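Local coordinates for protein ribulose-5-phosphate reductase 1 (Staphylococcus aureus, PDB 6XHK) that catalyses the NADPH-dependent reduction of D-ribulose 5-phosphate to D-ribitol 5-phosphate for the synthesis of poly(ribitol phosphate) wall teichoic acid, at residues Leu221-Gly231 with Tyr245-Gly256; Leu145-Ile153 with Leu175-Leu186. All blocks are in the same frame, centred on the assembly; numbering follows the deposited sequence.

Contact 1 (Leu221-Gly231 with Tyr245-Gly256). With NDP (NADPH dihydro-nicotinamide-adenine-dinucleotide phosphate), chain B.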
# COMPACT_ATOMS: atom_id res chain seq x y z
N LEU A 221 -7.80 12.48 26.29
CA LEU A 221 -7.68 11.27 25.51
C LEU A 221 -6.22 10.87 25.44
O LEU A 221 -5.33 11.73 25.36
CB LEU A 221 -8.25 11.48 24.11
CG LEU A 221 -8.47 10.29 23.19
CD1 LEU A 221 -9.55 9.36 23.74
CD2 LEU A 221 -8.86 10.84 21.84
N THR A 222 -5.96 9.57 25.51
CA THR A 222 -4.57 9.17 25.65
C THR A 222 -4.31 7.81 25.01
O THR A 222 -5.21 6.97 24.92
CB THR A 222 -4.16 9.14 27.12
OG1 THR A 222 -2.75 8.94 27.20
CG2 THR A 222 -4.89 8.01 27.86
N PHE A 223 -3.05 7.61 24.61
CA PHE A 223 -2.58 6.42 23.92
C PHE A 223 -1.05 6.42 23.97
O PHE A 223 -0.43 7.47 24.16
CB PHE A 223 -3.03 6.41 22.46
CG PHE A 223 -2.72 7.68 21.72
CD1 PHE A 223 -3.61 8.74 21.71
CD2 PHE A 223 -1.52 7.81 21.02
CE1 PHE A 223 -3.31 9.90 21.02
CE2 PHE A 223 -1.21 8.96 20.33
CZ PHE A 223 -2.11 10.01 20.33
N ASP A 224 -0.45 5.24 23.76
CA ASP A 224 1.00 5.12 23.90
C ASP A 224 1.77 4.86 22.61
O ASP A 224 3.00 5.00 22.62
CB ASP A 224 1.37 4.02 24.93
CG ASP A 224 0.57 2.74 24.76
OD1 ASP A 224 -0.66 2.83 24.57
OD2 ASP A 224 1.18 1.65 24.82
N HIS A 225 1.11 4.51 21.52
CA HIS A 225 1.81 4.22 20.26
C HIS A 225 0.94 4.75 19.13
O HIS A 225 -0.29 4.60 19.17
CB HIS A 225 2.03 2.72 20.06
CG HIS A 225 3.23 2.17 20.78
ND1 HIS A 225 3.37 2.23 22.14
CD2 HIS A 225 4.33 1.55 20.31
CE1 HIS A 225 4.51 1.67 22.49
NE2 HIS A 225 5.12 1.25 21.40
N ALA A 226 1.55 5.35 18.11
CA ALA A 226 0.74 5.96 17.06
C ALA A 226 1.36 5.72 15.70
O ALA A 226 2.55 5.40 15.59
CB ALA A 226 0.55 7.46 17.30
N PHE A 227 0.51 5.85 14.67
CA PHE A 227 0.85 5.59 13.26
C PHE A 227 0.39 6.78 12.43
O PHE A 227 -0.79 7.13 12.46
CB PHE A 227 0.17 4.33 12.75
CG PHE A 227 0.73 3.11 13.33
CD1 PHE A 227 1.78 2.46 12.72
CD2 PHE A 227 0.20 2.59 14.50
CE1 PHE A 227 2.31 1.30 13.27
CE2 PHE A 227 0.72 1.44 15.07
CZ PHE A 227 1.79 0.78 14.45
N GLU A 228 1.31 7.40 11.71
CA GLU A 228 0.98 8.51 10.83
C GLU A 228 0.79 7.99 9.40
O GLU A 228 1.77 7.65 8.73
CB GLU A 228 2.07 9.58 10.88
CG GLU A 228 1.64 10.88 10.23
CD GLU A 228 2.26 11.06 8.84
OE1 GLU A 228 3.07 10.20 8.41
OE2 GLU A 228 1.95 12.08 8.19
N CYS A 229 -0.48 7.94 8.95
CA CYS A 229 -0.88 7.42 7.65
C CYS A 229 -1.54 8.50 6.81
O CYS A 229 -2.51 8.26 6.07
CB CYS A 229 -1.81 6.22 7.83
SG CYS A 229 -1.20 4.96 8.90
N VAL A 230 -1.02 9.72 6.96
CA VAL A 230 -1.39 10.93 6.23
C VAL A 230 -0.16 11.39 5.46
O VAL A 230 0.96 11.27 5.94
CB VAL A 230 -1.84 12.02 7.23
CG1 VAL A 230 -2.24 13.31 6.54
CG2 VAL A 230 -2.91 11.51 8.11
N GLY A 231 -0.35 11.93 4.26
CA GLY A 231 0.78 12.41 3.49
C GLY A 231 0.75 13.91 3.29
O GLY A 231 -0.10 14.64 3.78
N TYR A 245 -0.78 14.87 21.81
CA TYR A 245 -1.71 14.05 22.57
C TYR A 245 -1.11 12.74 23.09
O TYR A 245 -1.73 12.08 23.93
CB TYR A 245 -2.96 13.74 21.73
CG TYR A 245 -3.93 14.91 21.55
CD1 TYR A 245 -3.76 15.84 20.53
CD2 TYR A 245 -5.00 15.10 22.44
CE1 TYR A 245 -4.62 16.91 20.38
CE2 TYR A 245 -5.88 16.17 22.30
CZ TYR A 245 -5.67 17.08 21.27
OH TYR A 245 -6.52 18.15 21.11
N ILE A 246 0.07 12.35 22.65
CA ILE A 246 0.55 10.99 22.94
C ILE A 246 1.11 10.93 24.35
O ILE A 246 1.74 11.88 24.84
CB ILE A 246 1.57 10.54 21.87
CG1 ILE A 246 1.92 9.06 22.06
CG2 ILE A 246 2.84 11.40 21.87
CD1 ILE A 246 2.90 8.55 21.08
N SER A 247 0.88 9.80 25.02
CA SER A 247 1.46 9.58 26.34
C SER A 247 2.97 9.77 26.32
O SER A 247 3.63 9.44 25.32
CB SER A 247 1.11 8.19 26.87
OG SER A 247 -0.25 8.12 27.26
N PRO A 248 3.56 10.27 27.40
CA PRO A 248 5.01 10.49 27.42
C PRO A 248 5.76 9.17 27.35
O PRO A 248 5.32 8.15 27.89
CB PRO A 248 5.24 11.20 28.75
CG PRO A 248 3.95 11.83 29.04
CD PRO A 248 2.91 10.89 28.56
N GLU A 249 6.90 9.23 26.67
CA GLU A 249 7.74 8.09 26.33
C GLU A 249 7.11 7.20 25.27
O GLU A 249 7.57 6.08 25.04
CB GLU A 249 8.11 7.26 27.57
CG GLU A 249 9.29 7.86 28.34
CD GLU A 249 9.88 6.91 29.37
OE1 GLU A 249 9.22 6.67 30.41
OE2 GLU A 249 11.00 6.41 29.13
N GLY A 250 6.07 7.69 24.57
CA GLY A 250 5.46 6.91 23.51
C GLY A 250 6.28 6.90 22.22
O GLY A 250 7.14 7.75 21.99
N SER A 251 5.99 5.91 21.37
CA SER A 251 6.63 5.82 20.06
C SER A 251 5.66 6.16 18.93
O SER A 251 4.44 5.97 19.05
CB SER A 251 7.22 4.42 19.84
OG SER A 251 7.94 3.99 20.97
N ILE A 252 6.20 6.67 17.83
CA ILE A 252 5.41 7.08 16.68
C ILE A 252 6.03 6.53 15.39
O ILE A 252 7.22 6.74 15.13
CB ILE A 252 5.31 8.60 16.59
CG1 ILE A 252 4.53 9.11 17.78
CG2 ILE A 252 4.64 8.98 15.29
CD1 ILE A 252 4.42 10.62 17.81
N ALA A 253 5.21 5.85 14.59
CA ALA A 253 5.60 5.31 13.29
C ALA A 253 5.18 6.27 12.19
O ALA A 253 4.00 6.62 12.07
CB ALA A 253 4.98 3.93 13.06
N LEU A 254 6.15 6.69 11.38
CA LEU A 254 5.94 7.64 10.30
C LEU A 254 5.72 6.84 9.02
O LEU A 254 6.57 6.01 8.66
CB LEU A 254 7.14 8.57 10.16
CG LEU A 254 7.30 9.74 11.15
CD1 LEU A 254 6.13 10.74 11.04
CD2 LEU A 254 7.45 9.23 12.58
N LEU A 255 4.59 7.04 8.36
CA LEU A 255 4.33 6.31 7.13
C LEU A 255 4.12 7.21 5.93
O LEU A 255 4.54 6.85 4.82
CB LEU A 255 3.12 5.39 7.28
CG LEU A 255 3.50 4.16 8.09
CD1 LEU A 255 2.29 3.31 8.37
CD2 LEU A 255 4.53 3.37 7.30
N GLY A 256 3.57 8.40 6.15
CA GLY A 256 3.23 9.31 5.06
C GLY A 256 4.43 10.00 4.43
O GLY A 256 5.32 10.49 5.12
PA NDP B . -5.32 8.91 1.05
O1A NDP B . -5.70 9.69 -0.18
O2A NDP B . -6.28 7.74 1.23
O5B NDP B . -5.31 9.94 2.35
C5B NDP B . -5.47 9.41 3.71
C4B NDP B . -6.52 10.24 4.54
O4B NDP B . -5.95 11.08 5.37
C3B NDP B . -7.39 11.12 3.60
O3B NDP B . -8.71 10.78 3.70
C2B NDP B . -7.28 12.56 4.10
O2B NDP B . -8.67 13.09 4.02
C1B NDP B . -6.88 12.41 5.34
N9A NDP B . -6.23 13.59 5.92
C8A NDP B . -5.86 14.76 5.33
N7A NDP B . -5.30 15.57 6.28
C5A NDP B . -5.33 14.91 7.42
C6A NDP B . -4.86 15.30 8.83
N6A NDP B . -4.25 16.60 9.02
N1A NDP B . -5.02 14.38 9.90
C2A NDP B . -5.64 13.09 9.69
N3A NDP B . -6.09 12.72 8.33
C4A NDP B . -5.91 13.68 7.21
O3 NDP B . -3.78 8.24 0.89
PN NDP B . -3.22 6.85 1.68
O1N NDP B . -4.09 6.52 2.90
O2N NDP B . -3.31 5.68 0.76
O5D NDP B . -1.63 7.12 2.09
C5D NDP B . -1.14 8.47 2.18
C4D NDP B . 0.30 8.64 2.16
O4D NDP B . 1.09 7.28 2.39
C3D NDP B . 0.83 9.18 0.82
O3D NDP B . 1.83 10.27 1.04
C2D NDP B . 1.39 8.11 0.20
O2D NDP B . 2.42 8.45 -0.78
C1D NDP B . 1.99 7.21 1.43
N1N NDP B . 2.40 5.84 1.06
C2N NDP B . 3.62 5.33 1.68
C3N NDP B . 4.29 4.00 1.26
C7N NDP B . 5.62 3.57 2.00
O7N NDP B . 6.39 2.80 1.47
N7N NDP B . 5.91 4.11 3.33
C4N NDP B . 3.51 3.03 0.35
C5N NDP B . 2.36 3.71 -0.43
C6N NDP B . 1.67 4.98 0.12
P2B NDP B . -8.89 14.31 2.97
O1X NDP B . -7.82 15.37 3.11
O2X NDP B . -8.82 13.74 1.57
O3X NDP B . -10.25 14.93 3.26
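Phe223 turns one face of its ring to the backbone of Ile246: Ile246 CA stands 4.1 Å from the centroid of the Phe223 ring and 28° off the normal, a CH-pi contact. With CG between the backbone N and the carbonyl carbon, the ring reaches across to Ile246, whose side chain crosses it at about a right angle. Beside this pair, Ser247 N donates a hydrogen bond to Phe223 O. Further on, Ser251 CB lies over a face of the His225 ring, and Phe227 CD1 is 3.5 Å from Ala253 CB. Strands 225-228 and 251-254 are parallel neighbours, 16° apart in direction, joined through helix 232-245 as a beta-alpha-beta unit of the Rossmann-type domain that binds NADPH. Their ladder includes a nearly straight bond from Glu228 N to Ala253 O. At its C-terminal end, the Glu228 side chain bends at chi2 and brings OE1 to 2.9 Å from Gly256 N, a hydrogen bond received on the syn side but 30° out of the carboxylate plane. The turns that follow the two strands meet NADPH: Val230 CG2 is 3.4 Å from the adenine N3A, while Leu255 O accepts a weak bond from the carboxamide N7N.

Contact 2 (Leu145-Ile153 with Leu175-Leu186). With NDP (NADPH dihydro-nicotinamide-adenine-dinucleotide phosphate), chain B.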
# COMPACT_ATOMS: atom_id res chain seq x y z
N LEU A 145 0.27 -2.35 -0.12
CA LEU A 145 -0.12 -1.50 1.00
C LEU A 145 -0.16 -2.28 2.29
O LEU A 145 0.27 -1.79 3.34
CB LEU A 145 -1.46 -0.82 0.73
CG LEU A 145 -1.30 0.64 0.30
CD1 LEU A 145 -0.32 0.77 -0.84
CD2 LEU A 145 -2.64 1.24 -0.07
N VAL A 146 -0.63 -3.53 2.23
CA VAL A 146 -0.67 -4.32 3.45
C VAL A 146 0.73 -4.61 3.93
O VAL A 146 0.98 -4.69 5.14
CB VAL A 146 -1.48 -5.61 3.24
CG1 VAL A 146 -1.50 -6.41 4.52
CG2 VAL A 146 -2.89 -5.26 2.81
N THR A 147 1.68 -4.76 3.00
CA THR A 147 3.04 -5.02 3.44
C THR A 147 3.66 -3.78 4.07
O THR A 147 4.33 -3.89 5.11
CB THR A 147 3.93 -5.51 2.29
OG1 THR A 147 3.93 -4.55 1.23
CG2 THR A 147 3.42 -6.84 1.79
N VAL A 148 3.47 -2.61 3.45
CA VAL A 148 3.96 -1.35 4.01
C VAL A 148 3.49 -1.19 5.45
O VAL A 148 4.27 -0.88 6.37
CB VAL A 148 3.51 -0.17 3.13
CG1 VAL A 148 3.75 1.13 3.82
CG2 VAL A 148 4.23 -0.20 1.80
N SER A 149 2.20 -1.45 5.66
CA SER A 149 1.62 -1.34 6.99
C SER A 149 2.24 -2.33 7.96
O SER A 149 2.75 -1.94 9.02
CB SER A 149 0.10 -1.53 6.90
OG SER A 149 -0.48 -1.50 8.17
N LEU A 150 2.22 -3.63 7.63
CA LEU A 150 2.81 -4.62 8.52
C LEU A 150 4.27 -4.31 8.83
O LEU A 150 4.73 -4.51 9.96
CB LEU A 150 2.69 -6.02 7.92
CG LEU A 150 3.35 -7.11 8.75
CD1 LEU A 150 2.49 -7.50 9.94
CD2 LEU A 150 3.71 -8.32 7.90
N HIS A 151 5.03 -3.84 7.83
CA HIS A 151 6.42 -3.47 8.04
C HIS A 151 6.52 -2.42 9.14
O HIS A 151 7.30 -2.57 10.10
CB HIS A 151 7.04 -2.94 6.74
CG HIS A 151 8.52 -2.78 6.81
ND1 HIS A 151 9.37 -3.80 7.21
CD2 HIS A 151 9.31 -1.71 6.57
CE1 HIS A 151 10.61 -3.36 7.19
NE2 HIS A 151 10.61 -2.09 6.81
N ALA A 152 5.71 -1.36 9.03
CA ALA A 152 5.69 -0.35 10.10
C ALA A 152 5.37 -0.97 11.46
O ALA A 152 6.10 -0.76 12.43
CB ALA A 152 4.68 0.76 9.76
N ILE A 153 4.28 -1.75 11.54
CA ILE A 153 3.90 -2.34 12.84
C ILE A 153 5.04 -3.15 13.42
O ILE A 153 5.30 -3.14 14.63
CB ILE A 153 2.63 -3.21 12.70
CG1 ILE A 153 1.43 -2.41 12.23
CG2 ILE A 153 2.31 -3.89 14.03
CD1 ILE A 153 0.23 -3.29 11.97
N LEU A 175 -4.17 3.51 3.82
CA LEU A 175 -3.21 3.07 4.84
C LEU A 175 -3.81 3.08 6.24
O LEU A 175 -3.58 2.14 7.03
CB LEU A 175 -1.96 3.92 4.82
CG LEU A 175 -0.78 3.27 4.15
CD1 LEU A 175 0.36 4.26 4.04
CD2 LEU A 175 -0.40 2.11 5.05
N GLY A 176 -4.53 4.14 6.60
CA GLY A 176 -5.29 4.10 7.84
C GLY A 176 -6.05 2.80 8.02
O GLY A 176 -5.87 2.10 9.03
N TYR A 177 -6.89 2.44 7.03
CA TYR A 177 -7.79 1.29 7.13
C TYR A 177 -7.02 -0.02 7.24
O TYR A 177 -7.33 -0.87 8.10
CB TYR A 177 -8.76 1.28 5.94
CG TYR A 177 -9.88 0.25 5.99
CD1 TYR A 177 -9.82 -0.93 5.22
CD2 TYR A 177 -10.98 0.42 6.83
CE1 TYR A 177 -10.83 -1.87 5.26
CE2 TYR A 177 -12.00 -0.53 6.89
CZ TYR A 177 -11.91 -1.67 6.10
OH TYR A 177 -12.92 -2.62 6.16
N ILE A 178 -6.00 -0.20 6.40
CA ILE A 178 -5.22 -1.44 6.46
C ILE A 178 -4.56 -1.59 7.82
O ILE A 178 -4.59 -2.67 8.42
CB ILE A 178 -4.19 -1.47 5.31
CG1 ILE A 178 -4.93 -1.47 3.97
CG2 ILE A 178 -3.23 -2.64 5.46
CD1 ILE A 178 -4.06 -1.69 2.78
N THR A 179 -3.96 -0.51 8.32
CA THR A 179 -3.28 -0.57 9.61
C THR A 179 -4.25 -0.88 10.74
O THR A 179 -3.93 -1.69 11.62
CB THR A 179 -2.58 0.75 9.86
OG1 THR A 179 -2.02 1.21 8.62
CG2 THR A 179 -1.52 0.62 10.95
N ALA A 180 -5.41 -0.22 10.75
CA ALA A 180 -6.44 -0.56 11.72
C ALA A 180 -6.74 -2.05 11.67
O ALA A 180 -6.78 -2.72 12.72
CB ALA A 180 -7.69 0.29 11.45
N ILE A 181 -6.92 -2.60 10.46
CA ILE A 181 -7.23 -4.02 10.31
C ILE A 181 -6.14 -4.87 10.95
O ILE A 181 -6.42 -5.83 11.68
CB ILE A 181 -7.40 -4.39 8.83
CG1 ILE A 181 -8.55 -3.64 8.18
CG2 ILE A 181 -7.64 -5.90 8.70
CD1 ILE A 181 -8.70 -4.02 6.69
N LEU A 182 -4.89 -4.54 10.65
CA LEU A 182 -3.78 -5.38 11.10
C LEU A 182 -3.64 -5.34 12.61
O LEU A 182 -3.51 -6.38 13.26
CB LEU A 182 -2.48 -4.96 10.43
CG LEU A 182 -2.50 -5.29 8.95
CD1 LEU A 182 -1.34 -4.61 8.23
CD2 LEU A 182 -2.47 -6.79 8.75
N LEU A 183 -3.68 -4.14 13.19
CA LEU A 183 -3.61 -4.03 14.64
C LEU A 183 -4.72 -4.82 15.30
O LEU A 183 -4.50 -5.47 16.32
CB LEU A 183 -3.67 -2.57 15.06
CG LEU A 183 -2.44 -1.77 14.68
CD1 LEU A 183 -2.74 -0.29 14.85
CD2 LEU A 183 -1.23 -2.24 15.49
N ARG A 184 -5.93 -4.78 14.72
CA ARG A 184 -7.03 -5.48 15.37
C ARG A 184 -6.88 -7.00 15.23
O ARG A 184 -7.20 -7.75 16.16
CB ARG A 184 -8.37 -4.99 14.81
CG ARG A 184 -9.60 -5.80 15.28
CD ARG A 184 -9.62 -5.80 16.78
NE ARG A 184 -9.83 -4.45 17.28
CZ ARG A 184 -9.33 -4.00 18.42
NH1 ARG A 184 -9.57 -2.76 18.81
NH2 ARG A 184 -8.52 -4.77 19.14
N LYS A 185 -6.39 -7.46 14.08
CA LYS A 185 -6.29 -8.90 13.89
C LYS A 185 -5.19 -9.48 14.77
O LYS A 185 -5.37 -10.55 15.37
CB LYS A 185 -6.09 -9.25 12.42
N LEU A 186 -4.07 -8.77 14.93
CA LEU A 186 -2.93 -9.37 15.61
C LEU A 186 -2.67 -8.84 17.02
O LEU A 186 -1.94 -9.48 17.78
CB LEU A 186 -1.67 -9.24 14.74
CG LEU A 186 -1.22 -7.86 14.34
CD1 LEU A 186 -0.19 -7.34 15.30
CD2 LEU A 186 -0.66 -7.92 12.95
PA NDP B . -5.32 8.91 1.05
O1A NDP B . -5.70 9.69 -0.18
O2A NDP B . -6.28 7.74 1.23
O5B NDP B . -5.31 9.94 2.35
C5B NDP B . -5.47 9.41 3.71
C4B NDP B . -6.52 10.24 4.54
O4B NDP B . -5.95 11.08 5.37
C3B NDP B . -7.39 11.12 3.60
O3B NDP B . -8.71 10.78 3.70
C2B NDP B . -7.28 12.56 4.10
O2B NDP B . -8.67 13.09 4.02
C1B NDP B . -6.88 12.41 5.34
N9A NDP B . -6.23 13.59 5.92
C8A NDP B . -5.86 14.76 5.33
N7A NDP B . -5.30 15.57 6.28
C5A NDP B . -5.33 14.91 7.42
C6A NDP B . -4.86 15.30 8.83
N6A NDP B . -4.25 16.60 9.02
N1A NDP B . -5.02 14.38 9.90
C2A NDP B . -5.64 13.09 9.69
N3A NDP B . -6.09 12.72 8.33
C4A NDP B . -5.91 13.68 7.21
O3 NDP B . -3.78 8.24 0.89
PN NDP B . -3.22 6.85 1.68
O1N NDP B . -4.09 6.52 2.90
O2N NDP B . -3.31 5.68 0.76
O5D NDP B . -1.63 7.12 2.09
C5D NDP B . -1.14 8.47 2.18
C4D NDP B . 0.30 8.64 2.16
O4D NDP B . 1.09 7.28 2.39
C3D NDP B . 0.83 9.18 0.82
O3D NDP B . 1.83 10.27 1.04
C2D NDP B . 1.39 8.11 0.20
O2D NDP B . 2.42 8.45 -0.78
C1D NDP B . 1.99 7.21 1.43
N1N NDP B . 2.40 5.84 1.06
C2N NDP B . 3.62 5.33 1.68
C3N NDP B . 4.29 4.00 1.26
C7N NDP B . 5.62 3.57 2.00
O7N NDP B . 6.39 2.80 1.47
N7N NDP B . 5.91 4.11 3.33
C4N NDP B . 3.51 3.03 0.35
C5N NDP B . 2.36 3.71 -0.43
C6N NDP B . 1.67 4.98 0.12
P2B NDP B . -8.89 14.31 2.97
O1X NDP B . -7.82 15.37 3.11
O2X NDP B . -8.82 13.74 1.57
O3X NDP B . -10.25 14.93 3.26
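Ser149 and Leu182 interlock as reciprocal knobs between helices 143-155 and 174-186, the second of which follows what is probably the glycine-rich (GxGxxG-type) turn of the Rossmann-type fold; its last glycine, Gly176, lies in the helix's first turn. The Ser149 side chain sits among Leu175, Ile178, Thr179 and Leu182; Leu182 in turn enters the hole formed by Val146, Ser149, Leu150 and Ile153. These knobs-into-holes accompany a segment axis separation of 9.1 Å and a crossing angle of -56°.

The torsion that puts Ser149 OG opposite its backbone N (chi1 177°) directs the hydroxyl toward helix 174-186, where it donates a hydrogen bond to Thr179 OG1. This gives the buried serine oxygen a polar partner within an otherwise largely apolar interface.

Around this centre the packing continues along both helices. Ile178 splits its branches: CD1 comes to 3.4 Å from Leu145 CB, whereas CG2 meets the CA and CG2 of Val146, with the two side chains crossing at about a right angle. Toward the C-terminal ends, Ile153 CD1 approaches Leu182 CB at 3.5 Å and also touches Leu183 CD2.

Outside the pair, Leu304 of helix 299-305 packs against both Val146 and Ile178, and Val290 of helix 284-296 adds to the Val146 side. Phe167 and Ile169 of strand 166-170 back Leu183, placing helix 174-186 against the parallel sheet. Both helices also line the cofactor pocket. Val148 CG1 lies 3.6 Å from the nicotinamide carboxamide carbon C7N, and Leu175 CD1 is 3.5 Å from the ribose oxygen O4D. Close to the start of helix 174-186, Leu175 N donates a hydrogen bond to the pyrophosphate oxygen O1N at 3.1 Å, with an N-H...O angle of 153°.

Overall arrangement
From the N terminus, contact 2 comes first: helix 143-155 meets helix 174-186 after an intervening stretch that includes strand 166-170. Contact 1 opens only after that loop has closed, pairing strands 225-228 and 251-254, which helix 232-245 connects. The loops therefore follow in series, neither nesting nor crossing. Their centres are 14 Å apart, yet the contacts touch: Leu255 CD2 lies 3.6 Å from Ala152 CB, and Cys229 CB lies 3.8 Å from Leu175 CB. Strand 166-170, within the loop closed by contact 2, pairs with strand 225-228 of contact 1. Together they tie the parallel sheet to two helices, and both contacts reach the same NADPH.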